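Local coordinates for beta-d-glucoside glucohydrolase (Hypocrea jecorina, PDB 3ZZ1), which probably hydrolyses terminal, non-reducing beta-D-glucosyl residues with release of beta-D-glucose, a step in cellulose degradation, at residues 152-157 and 297-302; 95-100 and 146-151; 56-61 and 104-109. All blocks are in the same frame, centred on the assembly; numbering follows the deposited sequence.

Overall arrangement
All three contacts lie in the barrel-like N-terminal region of this family 3 glycosidase. The centre of interaction 1 is about 10 Å from the centres of interactions 2 and 3, and those two centres are about 13 Å apart. Interaction 3 pairs strands 58-60 and 108-109. Interaction 2 packs helix 87-103 against helix 134-150. Interaction 1 sets the start of strand 154-160 against the end of helix 282-298. Strands 108-109 and 154-160 are parallel neighbours, linked through helix 134-150. Along the chain, the segments of interactions 2 and 3 alternate, and both contacts close before interaction 1 opens. Together they tie consecutive strands and their outer helices into one wall.

Interaction 1 of 3, residues 152-157 and 297-302; sequences GVQATA and YLTGQD
Thr299 lays its methyl CG2 against the carbonyl of Val153, with Thr299 CG2 3.5 Å from Val153 O; its CB faces the Gly152 carbonyl. Its hydroxyl sits between the backbone N and the carbonyl carbon (chi1 46°). From there OG1 turns back to its own helix and bonds to Ala295 O and Trp296 O. Thr299 OG1 also lies 3.8 Å from Gln154 CG. The two backbones are close here: Gly152 CA is 3.3 Å from Thr299 O. Gly152 has a positive phi of 100°. A side chain there would press on Thr299 O and jam against the preceding carbonyl. One water donates to both Gly152 O, at 2.9 Å, and Thr299 O, at 3.0 Å, and so bridges the two carbonyls. Gln301 reaches in from the loop with an extended chain. Gln301 CG is 3.5 Å from Gly152 O. Its amide comes up beside the amide of Gln154, the two planes 40° apart. The amide of Gln154 has its own bond farther on, from OE1 to the hydroxyl of Tyr232. An alanine at Gln301 is likely to open a gap beside the Gly152 carbonyl and to leave the Gln154 amide without its flat neighbour. Gly300 closes helix 282-298 with a Schellman motif and turns the chain so that Gln301 can face the strand. The end of an outer helix thus meets the start of a parallel strand, as at the N-terminal end of the strands in a TIM-barrel-like fold.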
ATOM      1  N   GLY A 152       7.019 -14.238 -13.122  1.00 12.90           N
ATOM      2  CA  GLY A 152       8.344 -14.098 -13.717  1.00 12.49           C
ATOM      3  C   GLY A 152       8.670 -12.647 -14.002  1.00 12.19           C
ATOM      4  O   GLY A 152       9.371 -12.328 -14.968  1.00 12.08           O
ATOM      5  N   VAL A 153       8.150 -11.773 -13.144  1.00 11.99           N
ATOM      6  CA  VAL A 153       8.358 -10.334 -13.242  1.00 11.76           C
ATOM      7  C   VAL A 153       9.095  -9.882 -11.993  1.00 11.63           C
ATOM      8  O   VAL A 153       8.872 -10.431 -10.913  1.00 11.64           O
ATOM      9  CB  VAL A 153       6.995  -9.585 -13.354  1.00 11.89           C
ATOM     10  CG1 VAL A 153       7.182  -8.062 -13.346  1.00 11.55           C
ATOM     11  CG2 VAL A 153       6.249 -10.027 -14.603  1.00 11.15           C
ATOM     12  N   GLN A 154       9.975  -8.892 -12.138  1.00 11.44           N
ATOM     13  CA  GLN A 154      10.676  -8.312 -10.991  1.00 11.33           C
ATOM     14  C   GLN A 154       9.813  -7.260 -10.293  1.00 11.51           C
ATOM     15  O   GLN A 154       9.296  -6.343 -10.936  1.00 11.38           O
ATOM     16  CB  GLN A 154      12.005  -7.679 -11.417  1.00 11.19           C
ATOM     17  CG  GLN A 154      13.028  -8.637 -12.004  1.00 10.15           C
ATOM     18  CD  GLN A 154      14.394  -7.992 -12.155  1.00 10.44           C
ATOM     19  OE1 GLN A 154      14.805  -7.190 -11.319  1.00 10.17           O
ATOM     20  NE2 GLN A 154      15.108  -8.342 -13.218  1.00  9.56           N
ATOM     21  N   ALA A 155       9.662  -7.398  -8.977  1.00 11.77           N
ATOM     22  CA  ALA A 155       8.976  -6.394  -8.163  1.00 11.95           C
ATOM     23  C   ALA A 155       9.987  -5.462  -7.510  1.00 12.11           C
ATOM     24  O   ALA A 155      11.151  -5.833  -7.313  1.00 12.18           O
ATOM     25  CB  ALA A 155       8.104  -7.063  -7.106  1.00 11.94           C
ATOM     26  N   THR A 156       9.542  -4.255  -7.169  1.00 11.91           N
ATOM     27  CA  THR A 156      10.419  -3.258  -6.566  1.00 11.90           C
ATOM     28  C   THR A 156       9.777  -2.676  -5.314  1.00 11.75           C
ATOM     29  O   THR A 156       8.861  -1.859  -5.403  1.00 11.86           O
ATOM     30  CB  THR A 156      10.753  -2.120  -7.557  1.00 11.81           C
ATOM     31  OG1 THR A 156      11.337  -2.677  -8.736  1.00 11.98           O
ATOM     32  CG2 THR A 156      11.729  -1.129  -6.938  1.00 11.95           C
ATOM     33  N   ALA A 157      10.262  -3.105  -4.153  1.00 11.49           N
ATOM     34  CA  ALA A 157       9.796  -2.575  -2.875  1.00 11.22           C
ATOM     35  C   ALA A 157      10.282  -1.139  -2.706  1.00 11.24           C
ATOM     36  O   ALA A 157      11.489  -0.889  -2.641  1.00 11.39           O
ATOM     37  CB  ALA A 157      10.293  -3.447  -1.728  1.00 11.14           C
ATOM     38  N   TYR A 297      17.908 -13.714 -13.196  1.00 11.18           N
ATOM     39  CA  TYR A 297      17.926 -15.176 -13.184  1.00 11.17           C
ATOM     40  C   TYR A 297      16.878 -15.759 -12.244  1.00 11.28           C
ATOM     41  O   TYR A 297      16.283 -16.797 -12.547  1.00 11.38           O
ATOM     42  CB  TYR A 297      19.309 -15.706 -12.812  1.00 11.09           C
ATOM     43  CG  TYR A 297      20.321 -15.625 -13.932  1.00 11.26           C
ATOM     44  CD1 TYR A 297      20.153 -16.360 -15.102  1.00 11.25           C
ATOM     45  CD2 TYR A 297      21.459 -14.830 -13.816  1.00 11.70           C
ATOM     46  CE1 TYR A 297      21.089 -16.295 -16.141  1.00 10.76           C
ATOM     47  CE2 TYR A 297      22.397 -14.754 -14.847  1.00 11.34           C
ATOM     48  CZ  TYR A 297      22.203 -15.489 -16.004  1.00 11.01           C
ATOM     49  OH  TYR A 297      23.132 -15.423 -17.023  1.00 11.79           O
ATOM     50  N   LEU A 298      16.665 -15.085 -11.112  1.00 11.32           N
ATOM     51  CA  LEU A 298      15.685 -15.489 -10.099  1.00 11.52           C
ATOM     52  C   LEU A 298      14.270 -15.555 -10.659  1.00 11.64           C
ATOM     53  O   LEU A 298      13.509 -16.460 -10.327  1.00 11.67           O
ATOM     54  CB  LEU A 298      15.721 -14.524  -8.899  1.00 11.20           C
ATOM     55  CG  LEU A 298      14.722 -14.732  -7.745  1.00 11.13           C
ATOM     56  CD1 LEU A 298      15.160 -15.833  -6.809  1.00 10.59           C
ATOM     57  CD2 LEU A 298      14.520 -13.438  -6.968  1.00 11.28           C
ATOM     58  N   THR A 299      13.930 -14.585 -11.504  1.00 12.18           N
ATOM     59  CA  THR A 299      12.595 -14.472 -12.087  1.00 12.46           C
ATOM     60  C   THR A 299      12.481 -15.215 -13.412  1.00 12.71           C
ATOM     61  O   THR A 299      11.433 -15.176 -14.057  1.00 12.91           O
ATOM     62  CB  THR A 299      12.201 -12.999 -12.314  1.00 12.50           C
ATOM     63  OG1 THR A 299      13.292 -12.304 -12.930  1.00 12.85           O
ATOM     64  CG2 THR A 299      11.854 -12.322 -10.993  1.00 12.55           C
ATOM     65  N   GLY A 300      13.563 -15.879 -13.818  1.00 12.68           N
ATOM     66  CA  GLY A 300      13.576 -16.695 -15.027  1.00 12.99           C
ATOM     67  C   GLY A 300      13.535 -15.902 -16.320  1.00 13.36           C
ATOM     68  O   GLY A 300      13.165 -16.428 -17.366  1.00 13.31           O
ATOM     69  N   GLN A 301      13.926 -14.634 -16.253  1.00 13.78           N
ATOM     70  CA  GLN A 301      13.853 -13.752 -17.418  1.00 14.13           C
ATOM     71  C   GLN A 301      14.995 -14.017 -18.406  1.00 14.49           C
ATOM     72  O   GLN A 301      15.003 -13.474 -19.509  1.00 14.26           O
ATOM     73  CB  GLN A 301      13.812 -12.283 -16.984  1.00 13.99           C
ATOM     74  CG  GLN A 301      12.626 -11.943 -16.078  1.00 14.19           C
ATOM     75  CD  GLN A 301      12.577 -10.481 -15.647  1.00 14.23           C
ATOM     76  OE1 GLN A 301      11.506  -9.963 -15.317  1.00 14.77           O
ATOM     77  NE2 GLN A 301      13.727  -9.813 -15.647  1.00 11.46           N
ATOM     78  N   ASP A 302      15.942 -14.867 -18.003  1.00 14.92           N
ATOM     79  CA  ASP A 302      17.043 -15.287 -18.870  1.00 15.40           C
ATOM     80  C   ASP A 302      16.590 -16.277 -19.938  1.00 15.46           C
ATOM     81  O   ASP A 302      17.229 -16.400 -20.987  1.00 15.28           O
ATOM     82  CB  ASP A 302      18.183 -15.898 -18.049  1.00 15.44           C
ATOM     83  CG  ASP A 302      17.756 -17.135 -17.274  1.00 15.93           C
ATOM     84  OD1 ASP A 302      16.890 -17.027 -16.375  1.00 15.04           O
ATOM     85  OD2 ASP A 302      18.306 -18.218 -17.554  1.00 16.56           O
TER
HETATM   86  O   HOH W   1      10.238 -14.508 -16.731  1.00 12.74           O

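Interaction 2 of 3, residues 95-100 and 146-151; sequences QFIGEE and NGIQSV
Gly147 comes first, and it lies against Gln95. Its carbonyl O receives a CA-H...O contact from Gln95 CA at 3.3 Å, with an angle of 145° at the hydrogen. A side chain on Gly147 would clash with Gln95 N. Ile148 is next. Its backbone faces Gly98, where a methyl group would run into Ile148 O. The two glycines, one on each helix, therefore let the axes come within 6.9 Å of each other at a crossing angle of -30°. The side chain of Ile148 makes a looser contact, CG1 to Ile97 CG2 at 4.5 Å. It also touches Ala155 of the strand that follows. Ser150 bends its hydroxyl back into its own helix. OG donates to Gly147 O at 2.8 Å, coming in tilted from the carbonyl plane. That oxygen thus meets both the serine hydroxyl and the CA-H of Gln95. Val151 points at helix 87-103 and covers the backbone of Gly98. With chi1 at 175°, CG1 is anti to the backbone N and rests 3.5 Å from Gly98 O. CG2 lies 3.4 Å from Gln95 O, a carbonyl already bonded to Glu99 N within its helix. CG2 also touches the stems of two long side chains, Glu99 CG at 4.0 Å and Gln95 CG at 4.1 Å. Val151 crosses both at about a right angle. Glu99 OE1 is bonded to His319 NE2. This is glycine-mediated close packing of two helices that run the same general way, crossing at a modest angle. Helix 134-150 is the helix of the right-handed beta-alpha-beta crossover from strand 108-109 to strand 154-160, as expected in a TIM-barrel-like fold.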
ATOM      1  N   GLN A  95      -0.481 -11.200  -8.804  1.00 13.26           N
ATOM      2  CA  GLN A  95      -0.403 -12.129  -9.936  1.00 13.52           C
ATOM      3  C   GLN A  95      -0.917 -11.501 -11.230  1.00 13.19           C
ATOM      4  O   GLN A  95      -0.284 -11.612 -12.287  1.00 13.19           O
ATOM      5  CB  GLN A  95      -1.179 -13.421  -9.637  1.00 13.68           C
ATOM      6  CG  GLN A  95      -1.146 -14.452 -10.784  1.00 15.11           C
ATOM      7  CD  GLN A  95      -2.140 -15.591 -10.599  1.00 16.60           C
ATOM      8  OE1 GLN A  95      -2.965 -15.861 -11.477  1.00 17.49           O
ATOM      9  NE2 GLN A  95      -2.070 -16.258  -9.452  1.00 16.48           N
ATOM     10  N   PHE A  96      -2.063 -10.838 -11.130  1.00 12.96           N
ATOM     11  CA  PHE A  96      -2.712 -10.228 -12.283  1.00 12.80           C
ATOM     12  C   PHE A  96      -1.877  -9.058 -12.817  1.00 12.72           C
ATOM     13  O   PHE A  96      -1.707  -8.924 -14.029  1.00 12.69           O
ATOM     14  CB  PHE A  96      -4.140  -9.797 -11.921  1.00 12.59           C
ATOM     15  CG  PHE A  96      -5.137 -10.937 -11.851  1.00 12.45           C
ATOM     16  CD1 PHE A  96      -4.725 -12.271 -11.882  1.00 12.89           C
ATOM     17  CD2 PHE A  96      -6.496 -10.668 -11.736  1.00 12.64           C
ATOM     18  CE1 PHE A  96      -5.653 -13.317 -11.816  1.00 12.77           C
ATOM     19  CE2 PHE A  96      -7.437 -11.705 -11.669  1.00 12.41           C
ATOM     20  CZ  PHE A  96      -7.014 -13.032 -11.714  1.00 12.74           C
ATOM     21  N   ILE A  97      -1.344  -8.236 -11.912  1.00 12.64           N
ATOM     22  CA  ILE A  97      -0.393  -7.175 -12.276  1.00 12.68           C
ATOM     23  C   ILE A  97       0.832  -7.776 -12.966  1.00 12.65           C
ATOM     24  O   ILE A  97       1.260  -7.291 -14.011  1.00 12.67           O
ATOM     25  CB  ILE A  97       0.035  -6.313 -11.048  1.00 12.57           C
ATOM     26  CG1 ILE A  97      -1.099  -5.362 -10.648  1.00 12.67           C
ATOM     27  CG2 ILE A  97       1.305  -5.507 -11.347  1.00 12.24           C
ATOM     28  CD1 ILE A  97      -0.952  -4.732  -9.281  1.00 12.56           C
ATOM     29  N   GLY A  98       1.377  -8.838 -12.376  1.00 12.81           N
ATOM     30  CA  GLY A  98       2.507  -9.563 -12.956  1.00 12.71           C
ATOM     31  C   GLY A  98       2.232 -10.019 -14.377  1.00 12.53           C
ATOM     32  O   GLY A  98       3.057  -9.813 -15.274  1.00 12.40           O
ATOM     33  N   GLU A  99       1.063 -10.629 -14.580  1.00 12.36           N
ATOM     34  CA  GLU A  99       0.649 -11.119 -15.901  1.00 12.33           C
ATOM     35  C   GLU A  99       0.640 -10.019 -16.960  1.00 12.13           C
ATOM     36  O   GLU A  99       1.143 -10.217 -18.071  1.00 12.03           O
ATOM     37  CB  GLU A  99      -0.723 -11.796 -15.829  1.00 12.18           C
ATOM     38  CG  GLU A  99      -0.670 -13.215 -15.281  1.00 13.42           C
ATOM     39  CD  GLU A  99      -2.041 -13.831 -15.063  1.00 14.28           C
ATOM     40  OE1 GLU A  99      -3.029 -13.346 -15.654  1.00 15.43           O
ATOM     41  OE2 GLU A  99      -2.131 -14.814 -14.299  1.00 15.32           O
ATOM     42  N   GLU A 100       0.085  -8.864 -16.600  1.00 11.76           N
ATOM     43  CA  GLU A 100      -0.019  -7.727 -17.520  1.00 11.84           C
ATOM     44  C   GLU A 100       1.336  -7.098 -17.816  1.00 11.71           C
ATOM     45  O   GLU A 100       1.605  -6.703 -18.950  1.00 11.89           O
ATOM     46  CB  GLU A 100      -0.998  -6.679 -16.982  1.00 11.58           C
ATOM     47  CG  GLU A 100      -2.393  -7.245 -16.763  1.00 11.20           C
ATOM     48  CD  GLU A 100      -3.505  -6.218 -16.860  1.00 11.15           C
ATOM     49  OE1 GLU A 100      -3.212  -5.018 -17.015  1.00 10.63           O
ATOM     50  OE2 GLU A 100      -4.688  -6.628 -16.780  1.00 11.48           O
ATOM     51  N   ASN A 146       4.988 -12.129  -3.889  1.00 12.00           N
ATOM     52  CA  ASN A 146       4.794 -13.530  -4.277  1.00 12.54           C
ATOM     53  C   ASN A 146       3.964 -13.603  -5.564  1.00 12.30           C
ATOM     54  O   ASN A 146       4.343 -14.282  -6.518  1.00 12.39           O
ATOM     55  CB  ASN A 146       4.119 -14.327  -3.153  1.00 12.75           C
ATOM     56  CG  ASN A 146       3.952 -15.808  -3.495  1.00 14.56           C
ATOM     57  OD1 ASN A 146       2.849 -16.268  -3.812  1.00 15.08           O
ATOM     58  ND2 ASN A 146       5.052 -16.561  -3.432  1.00 15.86           N
ATOM     59  N   GLY A 147       2.857 -12.866  -5.587  1.00 12.02           N
ATOM     60  CA  GLY A 147       1.974 -12.806  -6.747  1.00 12.09           C
ATOM     61  C   GLY A 147       2.659 -12.313  -8.010  1.00 12.13           C
ATOM     62  O   GLY A 147       2.649 -13.005  -9.031  1.00 11.86           O
ATOM     63  N   ILE A 148       3.253 -11.120  -7.940  1.00 12.25           N
ATOM     64  CA  ILE A 148       3.956 -10.527  -9.081  1.00 12.50           C
ATOM     65  C   ILE A 148       5.051 -11.464  -9.592  1.00 12.78           C
ATOM     66  O   ILE A 148       5.092 -11.788 -10.783  1.00 12.68           O
ATOM     67  CB  ILE A 148       4.578  -9.141  -8.743  1.00 12.60           C
ATOM     68  CG1 ILE A 148       3.492  -8.115  -8.405  1.00 12.83           C
ATOM     69  CG2 ILE A 148       5.439  -8.620  -9.909  1.00 12.63           C
ATOM     70  CD1 ILE A 148       4.015  -6.906  -7.621  1.00 13.83           C
ATOM     71  N   GLN A 149       5.921 -11.910  -8.688  1.00 12.92           N
ATOM     72  CA  GLN A 149       7.123 -12.656  -9.090  1.00 13.04           C
ATOM     73  C   GLN A 149       6.870 -14.111  -9.487  1.00 13.03           C
ATOM     74  O   GLN A 149       7.703 -14.724 -10.154  1.00 13.23           O
ATOM     75  CB  GLN A 149       8.230 -12.525  -8.034  1.00 12.88           C
ATOM     76  CG  GLN A 149       8.635 -11.065  -7.777  1.00 12.56           C
ATOM     77  CD  GLN A 149       9.947 -10.903  -7.017  1.00 12.97           C
ATOM     78  OE1 GLN A 149      10.434 -11.831  -6.368  1.00 12.79           O
ATOM     79  NE2 GLN A 149      10.518  -9.708  -7.090  1.00 12.47           N
ATOM     80  N   SER A 150       5.712 -14.653  -9.121  1.00 13.09           N
ATOM     81  CA  SER A 150       5.330 -16.004  -9.556  1.00 13.27           C
ATOM     82  C   SER A 150       5.138 -16.058 -11.074  1.00 13.26           C
ATOM     83  O   SER A 150       5.221 -17.127 -11.681  1.00 13.10           O
ATOM     84  CB  SER A 150       4.036 -16.447  -8.877  1.00 13.10           C
ATOM     85  OG  SER A 150       2.925 -15.773  -9.444  1.00 13.78           O
ATOM     86  N   VAL A 151       4.872 -14.891 -11.660  1.00 13.23           N
ATOM     87  CA  VAL A 151       4.638 -14.733 -13.093  1.00 13.25           C
ATOM     88  C   VAL A 151       5.962 -14.593 -13.846  1.00 13.10           C
ATOM     89  O   VAL A 151       6.026 -14.811 -15.056  1.00 13.16           O
ATOM     90  CB  VAL A 151       3.727 -13.499 -13.368  1.00 13.38           C
ATOM     91  CG1 VAL A 151       3.576 -13.235 -14.870  1.00 13.52           C
ATOM     92  CG2 VAL A 151       2.367 -13.696 -12.719  1.00 13.21           C
TER

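Interaction 3 of 3, residues 56-61 and 104-109; sequences SLCLQD and SGIHVI
This is a parallel strand pairing, buried in the sheet of the N-terminal region, between strands 58-60 and 108-109. Leu59 is paired with Val108 and Gln60 with Ile109. Gln60 N donates to Val108 O at 2.9 Å, nearly straight at 166°. Cys58 O takes the N-H of Val108 at 3.0 Å and a weaker bond from His107 N. Leu59 and Val108 lie side by side on one face, Leu59 CG to Val108 CB 3.8 Å. Leu57 comes in at a slant, with Leu57 CD2 3.7 Å from Val108 CG2. Met234 and Tyr232 of strand 232-235 also touch this face, consistent with a barrel interior. On the face that carries Gln60, the loop residue Ile106 crosses that side chain at about a right angle, with Ile106 CG2 3.6 Å from Gln60 CB. Ile106 CG1 lies 3.8 Å from Cys58 SG. That sulfur is bonded to Cys42, so the disulfide ties strand 58-60 to the chain just before strand 44-45. Ile109 bends its CD1 toward the chain of the other strand, 3.3 Å from Gln60 O. Just before strand 108-109, the His107 ring adds a side-chain hydrogen bond to the backbone ones. With CG anti to the carbonyl carbon (chi1 -53°), the ring turns its edge to Cys58, and ND1 accepts the N-H of Cys58 at 3.0 Å and 155°. Cys58 N lies in the ring plane. ND1 is thus the acceptor, which suggests a neutral imidazole with its proton on NE2. In this way Cys58 is gripped at both its N-H and its carbonyl.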
ATOM      1  N   SER A  56      18.226  -4.855 -22.754  1.00 13.93           N
ATOM      2  CA  SER A  56      18.065  -3.578 -22.085  1.00 13.99           C
ATOM      3  C   SER A  56      16.931  -3.795 -21.094  1.00 14.04           C
ATOM      4  O   SER A  56      15.789  -4.030 -21.505  1.00 14.39           O
ATOM      5  CB  SER A  56      17.703  -2.492 -23.090  1.00 14.02           C
ATOM      6  OG  SER A  56      17.303  -1.305 -22.429  1.00 15.04           O
ATOM      7  N   LEU A  57      17.251  -3.765 -19.799  1.00 13.80           N
ATOM      8  CA  LEU A  57      16.252  -3.997 -18.755  1.00 13.67           C
ATOM      9  C   LEU A  57      15.184  -2.913 -18.824  1.00 13.38           C
ATOM     10  O   LEU A  57      15.503  -1.728 -18.899  1.00 13.49           O
ATOM     11  CB  LEU A  57      16.899  -4.042 -17.366  1.00 13.49           C
ATOM     12  CG  LEU A  57      16.056  -4.654 -16.239  1.00 13.58           C
ATOM     13  CD1 LEU A  57      16.031  -6.180 -16.322  1.00 14.08           C
ATOM     14  CD2 LEU A  57      16.578  -4.211 -14.885  1.00 13.33           C
ATOM     15  N   CYS A  58      13.921  -3.327 -18.832  1.00 12.93           N
ATOM     16  CA  CYS A  58      12.813  -2.395 -18.998  1.00 12.61           C
ATOM     17  C   CYS A  58      12.053  -2.242 -17.687  1.00 12.48           C
ATOM     18  O   CYS A  58      11.466  -3.204 -17.177  1.00 12.19           O
ATOM     19  CB  CYS A  58      11.891  -2.850 -20.132  1.00 12.69           C
ATOM     20  SG  CYS A  58      10.302  -1.976 -20.216  1.00 13.40           S
ATOM     21  N   LEU A  59      12.090  -1.028 -17.144  1.00 12.07           N
ATOM     22  CA  LEU A  59      11.464  -0.721 -15.862  1.00 11.98           C
ATOM     23  C   LEU A  59      10.272   0.203 -16.074  1.00 11.80           C
ATOM     24  O   LEU A  59      10.384   1.208 -16.768  1.00 11.32           O
ATOM     25  CB  LEU A  59      12.469  -0.074 -14.906  1.00 11.91           C
ATOM     26  CG  LEU A  59      13.719  -0.889 -14.555  1.00 12.32           C
ATOM     27  CD1 LEU A  59      14.882  -0.573 -15.492  1.00 11.66           C
ATOM     28  CD2 LEU A  59      14.113  -0.623 -13.117  1.00 12.49           C
ATOM     29  N   GLN A  60       9.137  -0.151 -15.472  1.00 11.75           N
ATOM     30  CA  GLN A  60       7.902   0.617 -15.638  1.00 11.80           C
ATOM     31  C   GLN A  60       7.136   0.758 -14.329  1.00 11.82           C
ATOM     32  O   GLN A  60       7.105  -0.163 -13.511  1.00 11.49           O
ATOM     33  CB  GLN A  60       6.998  -0.055 -16.676  1.00 11.79           C
ATOM     34  CG  GLN A  60       5.955   0.865 -17.323  1.00 12.07           C
ATOM     35  CD  GLN A  60       6.480   1.593 -18.557  1.00 12.37           C
ATOM     36  OE1 GLN A  60       5.729   2.277 -19.252  1.00 13.93           O
ATOM     37  NE2 GLN A  60       7.763   1.445 -18.831  1.00  9.89           N
ATOM     38  N   ASP A  61       6.515   1.921 -14.147  1.00 11.97           N
ATOM     39  CA  ASP A  61       5.526   2.120 -13.097  1.00 12.03           C
ATOM     40  C   ASP A  61       4.271   1.306 -13.435  1.00 11.97           C
ATOM     41  O   ASP A  61       4.062   0.961 -14.596  1.00 12.10           O
ATOM     42  CB  ASP A  61       5.177   3.608 -12.981  1.00 12.12           C
ATOM     43  CG  ASP A  61       6.272   4.415 -12.306  1.00 12.46           C
ATOM     44  OD1 ASP A  61       6.790   3.969 -11.255  1.00 12.78           O
ATOM     45  OD2 ASP A  61       6.608   5.505 -12.821  1.00 12.32           O
ATOM     46  N   SER A 104       3.225  -7.188 -21.433  1.00 11.94           N
ATOM     47  CA  SER A 104       3.607  -5.918 -22.055  1.00 11.89           C
ATOM     48  C   SER A 104       5.118  -5.830 -22.311  1.00 11.78           C
ATOM     49  O   SER A 104       5.607  -4.839 -22.858  1.00 11.78           O
ATOM     50  CB  SER A 104       3.143  -4.737 -21.191  1.00 12.10           C
ATOM     51  OG  SER A 104       1.732  -4.735 -21.042  1.00 12.35           O
ATOM     52  N   GLY A 105       5.851  -6.868 -21.909  1.00 11.55           N
ATOM     53  CA  GLY A 105       7.284  -6.961 -22.179  1.00 11.43           C
ATOM     54  C   GLY A 105       8.134  -6.080 -21.293  1.00 11.38           C
ATOM     55  O   GLY A 105       9.206  -5.626 -21.698  1.00 11.58           O
ATOM     56  N   ILE A 106       7.642  -5.839 -20.081  1.00 11.33           N
ATOM     57  CA  ILE A 106       8.359  -5.094 -19.061  1.00 11.01           C
ATOM     58  C   ILE A 106       8.957  -6.091 -18.076  1.00 11.21           C
ATOM     59  O   ILE A 106       8.271  -7.019 -17.637  1.00 11.53           O
ATOM     60  CB  ILE A 106       7.407  -4.137 -18.311  1.00 11.09           C
ATOM     61  CG1 ILE A 106       6.796  -3.121 -19.284  1.00 11.17           C
ATOM     62  CG2 ILE A 106       8.133  -3.439 -17.158  1.00 10.35           C
ATOM     63  CD1 ILE A 106       5.423  -2.622 -18.879  1.00 10.44           C
ATOM     64  N   HIS A 107      10.225  -5.891 -17.722  1.00 11.04           N
ATOM     65  CA  HIS A 107      10.916  -6.774 -16.779  1.00 11.00           C
ATOM     66  C   HIS A 107      10.681  -6.392 -15.314  1.00 10.95           C
ATOM     67  O   HIS A 107      10.564  -7.267 -14.450  1.00 11.16           O
ATOM     68  CB  HIS A 107      12.419  -6.802 -17.067  1.00 11.02           C
ATOM     69  CG  HIS A 107      12.758  -7.123 -18.488  1.00 11.38           C
ATOM     70  ND1 HIS A 107      13.278  -6.187 -19.358  1.00 10.88           N
ATOM     71  CD2 HIS A 107      12.641  -8.271 -19.196  1.00 11.07           C
ATOM     72  CE1 HIS A 107      13.471  -6.746 -20.539  1.00 11.12           C
ATOM     73  NE2 HIS A 107      13.091  -8.010 -20.467  1.00 11.42           N
ATOM     74  N   VAL A 108      10.626  -5.093 -15.034  1.00 10.58           N
ATOM     75  CA  VAL A 108      10.537  -4.617 -13.657  1.00 10.69           C
ATOM     76  C   VAL A 108       9.338  -3.694 -13.472  1.00 10.81           C
ATOM     77  O   VAL A 108       9.194  -2.706 -14.192  1.00 11.02           O
ATOM     78  CB  VAL A 108      11.835  -3.877 -13.193  1.00 10.44           C
ATOM     79  CG1 VAL A 108      11.854  -3.745 -11.690  1.00 10.39           C
ATOM     80  CG2 VAL A 108      13.092  -4.608 -13.655  1.00  9.71           C
ATOM     81  N   ILE A 109       8.479  -4.040 -12.514  1.00 10.74           N
ATOM     82  CA  ILE A 109       7.369  -3.175 -12.117  1.00 10.71           C
ATOM     83  C   ILE A 109       7.732  -2.430 -10.830  1.00 10.81           C
ATOM     84  O   ILE A 109       8.207  -3.032  -9.854  1.00 10.64           O
ATOM     85  CB  ILE A 109       6.023  -3.952 -11.983  1.00 10.70           C
ATOM     86  CG1 ILE A 109       4.837  -2.980 -11.877  1.00 10.04           C
ATOM     87  CG2 ILE A 109       6.049  -4.926 -10.807  1.00 10.86           C
ATOM     88  CD1 ILE A 109       4.548  -2.207 -13.159  1.00  7.23           C
TER